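Local coordinates for protein phosphopantothenoylcysteine decarboxylase (Cryptococcus neoformans, PDB 6EOA) that binds flavin mononucleotide and, as a Hal3 homologue of the Cys-decarboxylase flavoprotein family, probably decarboxylates phosphopantothenoylcysteine in coenzyme A biosynthesis, at residues V37-S42 with P51-A56; P61-Q66 with L228-A233; A145-G150 with E194-L199. All coordinates share one frame; numbering follows the deposited sequence.

Contacts 1 and 2 pack helices on neighbouring strands of one parallel sheet; contact 3 joins the ends of two helices. The centres of contacts 1 and 2 are 11 Å apart, because strands 35-41 and 63-69 lie side by side: Leu-39 N is 2.7 Å from Gln-66 O and Val-37 O is 2.9 Å from Gln-66 N, both probable hydrogen bonds. Contact 3 sits 21 Å from contact 1 and 23 Å from contact 2, centre to centre; contacts 2 and 3 nevertheless touch, Phe-232 CZ packing on Leu-199 CD1 at 3.6 Å. Contact 1 reaches the flavin mononucleotide directly through Ser-42, whereas the side chain of Ile-147 in contact 3 stays about 9 Å from a bound flavin; contact 2 is remote from both.

Contact 1 of 3, residues V37-S42 with P51-A56. With FMN (flavin mononucleotide), chain B.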
loop_
_atom_site.group_PDB
_atom_site.type_symbol
_atom_site.label_atom_id
_atom_site.label_comp_id
_atom_site.label_asym_id
_atom_site.label_seq_id
_atom_site.Cartn_x
_atom_site.Cartn_y
_atom_site.Cartn_z
ATOM N N VAL A 37 -0.287 27.827 -0.006
ATOM C CA VAL A 37 -0.747 26.669 0.744
ATOM C C VAL A 37 -1.083 25.523 -0.191
ATOM O O VAL A 37 -1.819 25.700 -1.159
ATOM C CB VAL A 37 -1.998 26.997 1.593
ATOM C CG1 VAL A 37 -2.367 25.817 2.470
ATOM C CG2 VAL A 37 -1.763 28.224 2.444
ATOM N N VAL A 38 -0.531 24.350 0.095
ATOM C CA VAL A 38 -0.965 23.135 -0.569
ATOM C C VAL A 38 -1.942 22.398 0.336
ATOM O O VAL A 38 -1.607 22.033 1.464
ATOM C CB VAL A 38 0.215 22.211 -0.926
ATOM C CG1 VAL A 38 -0.288 20.823 -1.298
ATOM C CG2 VAL A 38 1.028 22.807 -2.060
ATOM N N LEU A 39 -3.160 22.198 -0.151
ATOM C CA LEU A 39 -4.152 21.436 0.596
ATOM C C LEU A 39 -4.169 19.982 0.129
ATOM O O LEU A 39 -4.416 19.704 -1.043
ATOM C CB LEU A 39 -5.539 22.056 0.441
ATOM C CG LEU A 39 -6.696 21.263 1.058
ATOM C CD1 LEU A 39 -6.651 21.303 2.589
ATOM C CD2 LEU A 39 -8.036 21.766 0.536
ATOM N N ILE A 40 -3.885 19.058 1.041
ATOM C CA ILE A 40 -4.000 17.640 0.730
ATOM C C ILE A 40 -5.304 17.109 1.300
ATOM O O ILE A 40 -5.552 17.211 2.502
ATOM C CB ILE A 40 -2.823 16.815 1.284
ATOM C CG1 ILE A 40 -1.498 17.301 0.700
ATOM C CG2 ILE A 40 -3.006 15.341 0.944
ATOM C CD1 ILE A 40 -0.292 16.526 1.210
ATOM N N THR A 41 -6.146 16.564 0.427
ATOM C CA THR A 41 -7.420 15.986 0.842
ATOM C C THR A 41 -7.364 14.477 0.664
ATOM O O THR A 41 -6.897 13.985 -0.364
ATOM C CB THR A 41 -8.606 16.561 0.040
ATOM O OG1 THR A 41 -8.568 16.072 -1.307
ATOM C CG2 THR A 41 -8.550 18.085 0.023
ATOM N N SER A 42 -7.822 13.741 1.673
ATOM C CA SER A 42 -7.780 12.284 1.624
ATOM C C SER A 42 -9.181 11.689 1.750
ATOM O O SER A 42 -10.170 12.418 1.829
ATOM C CB SER A 42 -6.864 11.734 2.718
ATOM O OG SER A 42 -7.349 12.059 4.009
ATOM N N PRO A 51 -13.990 21.858 -0.826
ATOM C CA PRO A 51 -14.310 23.032 -1.649
ATOM C C PRO A 51 -14.560 24.317 -0.848
ATOM O O PRO A 51 -14.231 25.397 -1.340
ATOM C CB PRO A 51 -15.584 22.605 -2.381
ATOM C CG PRO A 51 -15.479 21.130 -2.462
ATOM C CD PRO A 51 -14.874 20.722 -1.158
ATOM N N ASP A 52 -15.125 24.208 0.353
ATOM C CA ASP A 52 -15.358 25.384 1.192
ATOM C C ASP A 52 -14.041 26.005 1.657
ATOM O O ASP A 52 -13.917 27.228 1.757
ATOM C CB ASP A 52 -16.220 25.019 2.400
ATOM C CG ASP A 52 -17.607 24.562 2.005
ATOM O OD1 ASP A 52 -18.457 25.428 1.713
ATOM O OD2 ASP A 52 -17.844 23.334 1.980
ATOM N N ILE A 53 -13.065 25.152 1.948
ATOM C CA ILE A 53 -11.742 25.604 2.359
ATOM C C ILE A 53 -11.045 26.332 1.213
ATOM O O ILE A 53 -10.521 27.433 1.390
ATOM C CB ILE A 53 -10.869 24.422 2.829
ATOM C CG1 ILE A 53 -11.410 23.844 4.139
ATOM C CG2 ILE A 53 -9.431 24.858 3.009
ATOM C CD1 ILE A 53 -10.698 22.585 4.599
ATOM N N VAL A 54 -11.055 25.714 0.036
ATOM C CA VAL A 54 -10.426 26.293 -1.143
ATOM C C VAL A 54 -11.054 27.640 -1.489
ATOM O O VAL A 54 -10.348 28.604 -1.789
ATOM C CB VAL A 54 -10.529 25.348 -2.354
ATOM C CG1 VAL A 54 -9.956 26.007 -3.601
ATOM C CG2 VAL A 54 -9.813 24.038 -2.062
ATOM N N GLY A 55 -12.380 27.700 -1.426
ATOM C CA GLY A 55 -13.099 28.930 -1.697
ATOM C C GLY A 55 -12.690 30.034 -0.746
ATOM O O GLY A 55 -12.548 31.188 -1.150
ATOM N N ALA A 56 -12.485 29.677 0.520
ATOM C CA ALA A 56 -12.092 30.649 1.540
ATOM C C ALA A 56 -10.649 31.113 1.361
ATOM O O ALA A 56 -10.328 32.274 1.609
ATOM C CB ALA A 56 -12.282 30.062 2.931
HETATM N N1 FMN B . -11.616 6.719 6.450
HETATM C C2 FMN B . -11.298 7.650 7.421
HETATM O O2 FMN B . -10.205 7.590 7.988
HETATM N N3 FMN B . -12.209 8.636 7.756
HETATM C C4 FMN B . -13.438 8.699 7.125
HETATM O O4 FMN B . -14.239 9.583 7.430
HETATM C C4A FMN B . -13.760 7.763 6.144
HETATM N N5 FMN B . -14.984 7.811 5.502
HETATM C C5A FMN B . -15.291 6.880 4.526
HETATM C C6 FMN B . -16.521 6.930 3.873
HETATM C C7 FMN B . -16.832 5.995 2.891
HETATM C C7M FMN B . -18.161 6.048 2.192
HETATM C C8 FMN B . -15.907 5.007 2.562
HETATM C C8M FMN B . -16.220 3.985 1.508
HETATM C C9 FMN B . -14.681 4.959 3.212
HETATM C C9A FMN B . -14.370 5.892 4.194
HETATM N N10 FMN B . -13.145 5.844 4.837
HETATM C C10 FMN B . -12.838 6.772 5.811
HETATM C "C1'" FMN B . -12.150 4.778 4.484
HETATM C "C2'" FMN B . -11.145 5.320 3.472
HETATM O "O2'" FMN B . -11.800 6.041 2.446
HETATM C "C3'" FMN B . -10.340 4.179 2.867
HETATM O "O3'" FMN B . -9.520 3.643 3.881
HETATM C "C4'" FMN B . -9.486 4.680 1.707
HETATM O "O4'" FMN B . -8.983 3.591 0.964
HETATM C "C5'" FMN B . -8.334 5.524 2.233
HETATM O "O5'" FMN B . -7.699 6.175 1.157
HETATM P P FMN B . -6.794 7.485 1.426
HETATM O O1P FMN B . -5.484 7.050 2.042
HETATM O O2P FMN B . -7.480 8.458 2.360
HETATM O O3P FMN B . -6.548 8.160 0.103
#
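Leu-39 and the pair Ile-53/Val-54 join the first strand to the first helix of a beta-alpha-beta unit, strand 35-41, helix 50-59 and strand 63-69, within the parallel sheet of this flavoprotein. The CB of Leu-39 leaves the strand toward the helix but has no partner of its own there. CG stands anti to the backbone N (chi1 174°) and carries the branch outward. Of the two methyls at the tip, CD2 does the touching: it lies 3.9 Å from Val-54 CG2 and 4.2 Å from Ile-53 CG2, so one methyl bridges two consecutive helix residues. Leu-39 and Ile-53 cross at about a right angle, Leu-39 and Val-54 at a slant. All three side chains are buried and no hydrogen bond spans the contact; apolar packing alone joins these two segments. Val-54 also rests on Val-67 of the third element, and Ile-53 on Trp-222 of helix 222-237. Where the strand runs out, the chain turns into the cofactor pocket. Ser-42 OG is hydrogen-bonded to Pro-138 O and Ser-140 N, which fixes its rotation, and Ser-42 CB comes within 3.4 Å of the flavin mononucleotide phosphate oxygen O2P.

Contact 2 of 3, residues P61-Q66 with L228-A233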
loop_
_atom_site.group_PDB
_atom_site.type_symbol
_atom_site.label_atom_id
_atom_site.label_comp_id
_atom_site.label_asym_id
_atom_site.label_seq_id
_atom_site.Cartn_x
_atom_site.Cartn_y
_atom_site.Cartn_z
ATOM N N PRO A 61 -6.986 37.559 0.526
ATOM C CA PRO A 61 -6.218 38.473 -0.333
ATOM C C PRO A 61 -4.795 38.028 -0.708
ATOM O O PRO A 61 -4.459 38.070 -1.893
ATOM C CB PRO A 61 -6.168 39.772 0.493
ATOM C CG PRO A 61 -6.605 39.391 1.882
ATOM C CD PRO A 61 -7.550 38.256 1.694
ATOM N N ASN A 62 -3.977 37.627 0.262
ATOM C CA ASN A 62 -2.570 37.326 -0.014
ATOM C C ASN A 62 -2.224 35.849 0.114
ATOM O O ASN A 62 -1.094 35.496 0.453
ATOM C CB ASN A 62 -1.660 38.136 0.914
ATOM C CG ASN A 62 -1.761 39.630 0.670
ATOM O OD1 ASN A 62 -1.905 40.414 1.609
ATOM N ND2 ASN A 62 -1.680 40.032 -0.594
ATOM N N ILE A 63 -3.199 34.991 -0.162
ATOM C CA ILE A 63 -2.999 33.553 -0.065
ATOM C C ILE A 63 -3.401 32.863 -1.362
ATOM O O ILE A 63 -4.477 33.121 -1.904
ATOM C CB ILE A 63 -3.810 32.943 1.106
ATOM C CG1 ILE A 63 -3.449 33.625 2.430
ATOM C CG2 ILE A 63 -3.584 31.434 1.194
ATOM C CD1 ILE A 63 -4.284 33.161 3.608
ATOM N N ASP A 64 -2.527 31.993 -1.858
ATOM C CA ASP A 64 -2.858 31.123 -2.983
ATOM C C ASP A 64 -2.937 29.680 -2.508
ATOM O O ASP A 64 -2.282 29.301 -1.536
ATOM C CB ASP A 64 -1.833 31.249 -4.109
ATOM C CG ASP A 64 -1.922 32.580 -4.833
ATOM O OD1 ASP A 64 -3.016 33.192 -4.844
ATOM O OD2 ASP A 64 -0.894 33.015 -5.392
ATOM N N VAL A 65 -3.740 28.875 -3.192
ATOM C CA VAL A 65 -3.916 27.489 -2.791
ATOM C C VAL A 65 -3.813 26.534 -3.974
ATOM O O VAL A 65 -4.339 26.799 -5.057
ATOM C CB VAL A 65 -5.273 27.282 -2.069
ATOM C CG1 VAL A 65 -6.435 27.723 -2.950
ATOM C CG2 VAL A 65 -5.436 25.838 -1.628
ATOM N N GLN A 66 -3.097 25.436 -3.763
ATOM C CA GLN A 66 -3.112 24.324 -4.696
ATOM C C GLN A 66 -3.614 23.090 -3.956
ATOM O O GLN A 66 -3.400 22.949 -2.751
ATOM C CB GLN A 66 -1.727 24.088 -5.296
ATOM C CG GLN A 66 -1.325 25.138 -6.325
ATOM C CD GLN A 66 -2.353 25.284 -7.433
ATOM O OE1 GLN A 66 -2.730 24.305 -8.082
ATOM N NE2 GLN A 66 -2.815 26.511 -7.654
ATOM N N LEU A 228 -6.691 28.897 11.147
ATOM C CA LEU A 228 -5.381 28.376 11.523
ATOM C C LEU A 228 -4.392 28.715 10.419
ATOM O O LEU A 228 -3.278 29.168 10.684
ATOM C CB LEU A 228 -5.412 26.862 11.754
ATOM C CG LEU A 228 -6.221 26.309 12.934
ATOM C CD1 LEU A 228 -5.901 24.833 13.154
ATOM C CD2 LEU A 228 -5.993 27.115 14.206
ATOM N N ILE A 229 -4.822 28.502 9.178
ATOM C CA ILE A 229 -4.009 28.798 8.003
ATOM C C ILE A 229 -3.655 30.285 7.915
ATOM O O ILE A 229 -2.505 30.643 7.656
ATOM C CB ILE A 229 -4.730 28.362 6.716
ATOM C CG1 ILE A 229 -4.758 26.836 6.624
ATOM C CG2 ILE A 229 -4.053 28.955 5.487
ATOM C CD1 ILE A 229 -5.466 26.311 5.398
ATOM N N GLU A 230 -4.641 31.146 8.144
ATOM C CA GLU A 230 -4.416 32.590 8.099
ATOM C C GLU A 230 -3.474 33.044 9.212
ATOM O O GLU A 230 -2.773 34.046 9.071
ATOM C CB GLU A 230 -5.744 33.341 8.191
ATOM C CG GLU A 230 -6.161 34.011 6.890
ATOM C CD GLU A 230 -7.625 33.787 6.562
ATOM O OE1 GLU A 230 -8.389 33.413 7.477
ATOM O OE2 GLU A 230 -8.010 33.980 5.388
ATOM N N GLY A 231 -3.455 32.293 10.311
ATOM C CA GLY A 231 -2.534 32.556 11.402
ATOM C C GLY A 231 -1.095 32.286 11.004
ATOM O O GLY A 231 -0.168 32.929 11.503
ATOM N N PHE A 232 -0.908 31.329 10.099
ATOM C CA PHE A 232 0.415 31.017 9.570
ATOM C C PHE A 232 0.824 32.019 8.501
ATOM O O PHE A 232 2.000 32.364 8.379
ATOM C CB PHE A 232 0.452 29.601 8.998
ATOM C CG PHE A 232 0.867 28.563 9.994
ATOM C CD1 PHE A 232 2.200 28.216 10.134
ATOM C CD2 PHE A 232 -0.072 27.939 10.797
ATOM C CE1 PHE A 232 2.590 27.264 11.054
ATOM C CE2 PHE A 232 0.311 26.985 11.718
ATOM C CZ PHE A 232 1.643 26.646 11.846
ATOM N N ALA A 233 -0.153 32.471 7.720
ATOM C CA ALA A 233 0.082 33.509 6.726
ATOM C C ALA A 233 0.591 34.768 7.413
ATOM O O ALA A 233 1.516 35.415 6.929
ATOM C CB ALA A 233 -1.187 33.800 5.941
#
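Ile-63 points from the start of its strand at the helix 228-233 and meets it with the end of its longer branch. Its CG1 lies anti to the carbonyl carbon, beside the backbone N (chi1 -57°), and the chain then runs extended to CD1. That terminal methyl touches two residues about one helical turn apart, Ala-233 CB and Glu-230 CG, each 3.9 Å away. CG1 follows behind, 4.2 Å from Ala-233 CB, so the alanine methyl lies alongside the outer half of the isoleucine branch. Glu-230 comes in differently: its side chain crosses that of Ile-63 at about a right angle and offers the aliphatic CG, not its carboxylate. In this flavoprotein fold, the late helix 222-237 packs here on the parallel sheet, at the beginning of strand 63-69. Neighbouring strand 35-41 shares the interface, with Val-37 packed on both Ile-63 and Ile-229 and Phe-35 touching Ala-233. The chain of Glu-230 is bent at chi2 (135°), and its OE2 is hydrogen-bonded to Ser-60 OG, just ahead of the 61-66 segment.

Contact 3 of 3, residues A145-G150 with E194-L199; sequences AKIAGG and EDLGYL
The C-terminal turn of helix 141-149, whose other end begins at the flavin pocket, packs here against the exit of helix 183-195, where the chain turns toward strand 199-200. Ile-147 alone makes the contact from its side. Its branch methyl CG2, anti to the backbone N (CG1 has chi1 -68°), approaches Tyr-198 CE2 at 3.7 Å and Leu-196 CD1 at 3.9 Å. Ile-147 crosses both side chains at a slant. Leu-196 also packs on the tyrosine ring directly: its CB sits over one face, 3.6 Å above the plane and offset toward the rim. Leucine, tyrosine and isoleucine are therefore in mutual touch, with no hydrogen bond between the segments. Val-192 and Leu-160 back both Ile-147 and Tyr-198, while Val-169 and Val-171 of the adjacent strand close on the tyrosine, so the aromatic group links helices to sheet.

Other subunits border both segments. Asp-195 OD2 makes a salt bridge with Arg-187 of the third subunit, and Lys-146 NZ is shared by Asp-142 of its own chain and Asp-153 of the second subunit. Apolar packing inside the chain is thus flanked by charged subunit contacts in this three-chain flavoprotein assembly.

Each segment leaves its helix through a glycine of positive phi. Gly-197 (phi 74°) turns the chain between Leu-196 and Tyr-198. At Gly-150 (phi 81°) the amide N bonds back to Ile-147 O at 3.1 Å and, weakly, to Lys-146 O at 2.9 Å; two bonds into the last turn together with the positive phi make this the Schellman motif that ends helix 141-149.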
loop_
_atom_site.group_PDB
_atom_site.type_symbol
_atom_site.label_atom_id
_atom_site.label_comp_id
_atom_site.label_asym_id
_atom_site.label_seq_id
_atom_site.Cartn_x
_atom_site.Cartn_y
_atom_site.Cartn_z
ATOM N N ALA A 145 -1.518 6.403 8.552
ATOM C CA ALA A 145 -0.718 5.185 8.625
ATOM C C ALA A 145 0.372 5.168 7.552
ATOM O O ALA A 145 1.509 4.782 7.822
ATOM C CB ALA A 145 -1.613 3.956 8.494
ATOM N N LYS A 146 0.028 5.590 6.338
ATOM C CA LYS A 146 1.004 5.631 5.248
ATOM C C LYS A 146 2.120 6.632 5.531
ATOM O O LYS A 146 3.294 6.349 5.278
ATOM C CB LYS A 146 0.331 5.979 3.923
ATOM C CG LYS A 146 -0.536 4.872 3.338
ATOM C CD LYS A 146 -0.586 5.003 1.831
ATOM C CE LYS A 146 -1.984 4.792 1.279
ATOM N NZ LYS A 146 -2.395 3.359 1.249
ATOM N N ILE A 147 1.748 7.800 6.047
ATOM C CA ILE A 147 2.720 8.830 6.403
ATOM C C ILE A 147 3.664 8.324 7.489
ATOM O O ILE A 147 4.886 8.456 7.374
ATOM C CB ILE A 147 2.028 10.121 6.890
ATOM C CG1 ILE A 147 1.286 10.796 5.736
ATOM C CG2 ILE A 147 3.049 11.084 7.489
ATOM C CD1 ILE A 147 0.348 11.904 6.171
ATOM N N ALA A 148 3.089 7.739 8.536
ATOM C CA ALA A 148 3.869 7.194 9.641
ATOM C C ALA A 148 4.752 6.050 9.164
ATOM O O ALA A 148 5.834 5.826 9.703
ATOM C CB ALA A 148 2.952 6.727 10.759
ATOM N N GLY A 149 4.288 5.331 8.148
ATOM C CA GLY A 149 5.037 4.215 7.602
ATOM C C GLY A 149 6.077 4.613 6.572
ATOM O O GLY A 149 6.939 3.813 6.216
ATOM N N GLY A 150 6.002 5.850 6.086
ATOM C CA GLY A 150 6.967 6.342 5.117
ATOM C C GLY A 150 6.658 5.895 3.702
ATOM O O GLY A 150 7.468 6.068 2.791
ATOM N N GLU A 194 6.307 13.751 16.855
ATOM C CA GLU A 194 7.649 13.811 17.420
ATOM C C GLU A 194 8.733 13.639 16.363
ATOM O O GLU A 194 9.691 14.419 16.319
ATOM C CB GLU A 194 7.825 12.753 18.510
ATOM C CG GLU A 194 6.931 12.977 19.717
ATOM C CD GLU A 194 6.608 11.689 20.473
ATOM O OE1 GLU A 194 7.270 10.648 20.228
ATOM O OE2 GLU A 194 5.690 11.727 21.325
ATOM N N ASP A 195 8.585 12.620 15.521
ATOM C CA ASP A 195 9.609 12.297 14.537
ATOM C C ASP A 195 9.609 13.260 13.347
ATOM O O ASP A 195 10.665 13.696 12.899
ATOM C CB ASP A 195 9.426 10.863 14.035
ATOM C CG ASP A 195 9.648 9.822 15.119
ATOM O OD1 ASP A 195 9.817 10.207 16.293
ATOM O OD2 ASP A 195 9.649 8.613 14.789
ATOM N N LEU A 196 8.425 13.585 12.837
ATOM C CA LEU A 196 8.327 14.355 11.601
ATOM C C LEU A 196 8.079 15.843 11.838
ATOM O O LEU A 196 8.232 16.654 10.926
ATOM C CB LEU A 196 7.223 13.781 10.715
ATOM C CG LEU A 196 7.350 12.295 10.370
ATOM C CD1 LEU A 196 6.376 11.917 9.267
ATOM C CD2 LEU A 196 8.775 11.958 9.964
ATOM N N GLY A 197 7.693 16.201 13.058
ATOM C CA GLY A 197 7.467 17.594 13.397
ATOM C C GLY A 197 6.188 18.160 12.811
ATOM O O GLY A 197 6.020 19.374 12.740
ATOM N N TYR A 198 5.282 17.285 12.385
ATOM C CA TYR A 198 3.996 17.740 11.866
ATOM C C TYR A 198 3.126 18.273 13.004
ATOM O O TYR A 198 3.181 17.770 14.126
ATOM C CB TYR A 198 3.247 16.617 11.138
ATOM C CG TYR A 198 3.880 16.101 9.856
ATOM C CD1 TYR A 198 5.143 16.519 9.451
ATOM C CD2 TYR A 198 3.199 15.196 9.047
ATOM C CE1 TYR A 198 5.714 16.042 8.282
ATOM C CE2 TYR A 198 3.760 14.715 7.875
ATOM C CZ TYR A 198 5.018 15.142 7.498
ATOM O OH TYR A 198 5.581 14.673 6.334
ATOM N N LEU A 199 2.321 19.287 12.708
ATOM C CA LEU A 199 1.369 19.812 13.678
ATOM C C LEU A 199 0.021 19.126 13.515
ATOM O O LEU A 199 -0.487 18.997 12.401
ATOM C CB LEU A 199 1.212 21.323 13.519
ATOM C CG LEU A 199 2.413 22.173 13.918
ATOM C CD1 LEU A 199 2.089 23.638 13.703
ATOM C CD2 LEU A 199 2.805 21.914 15.364
#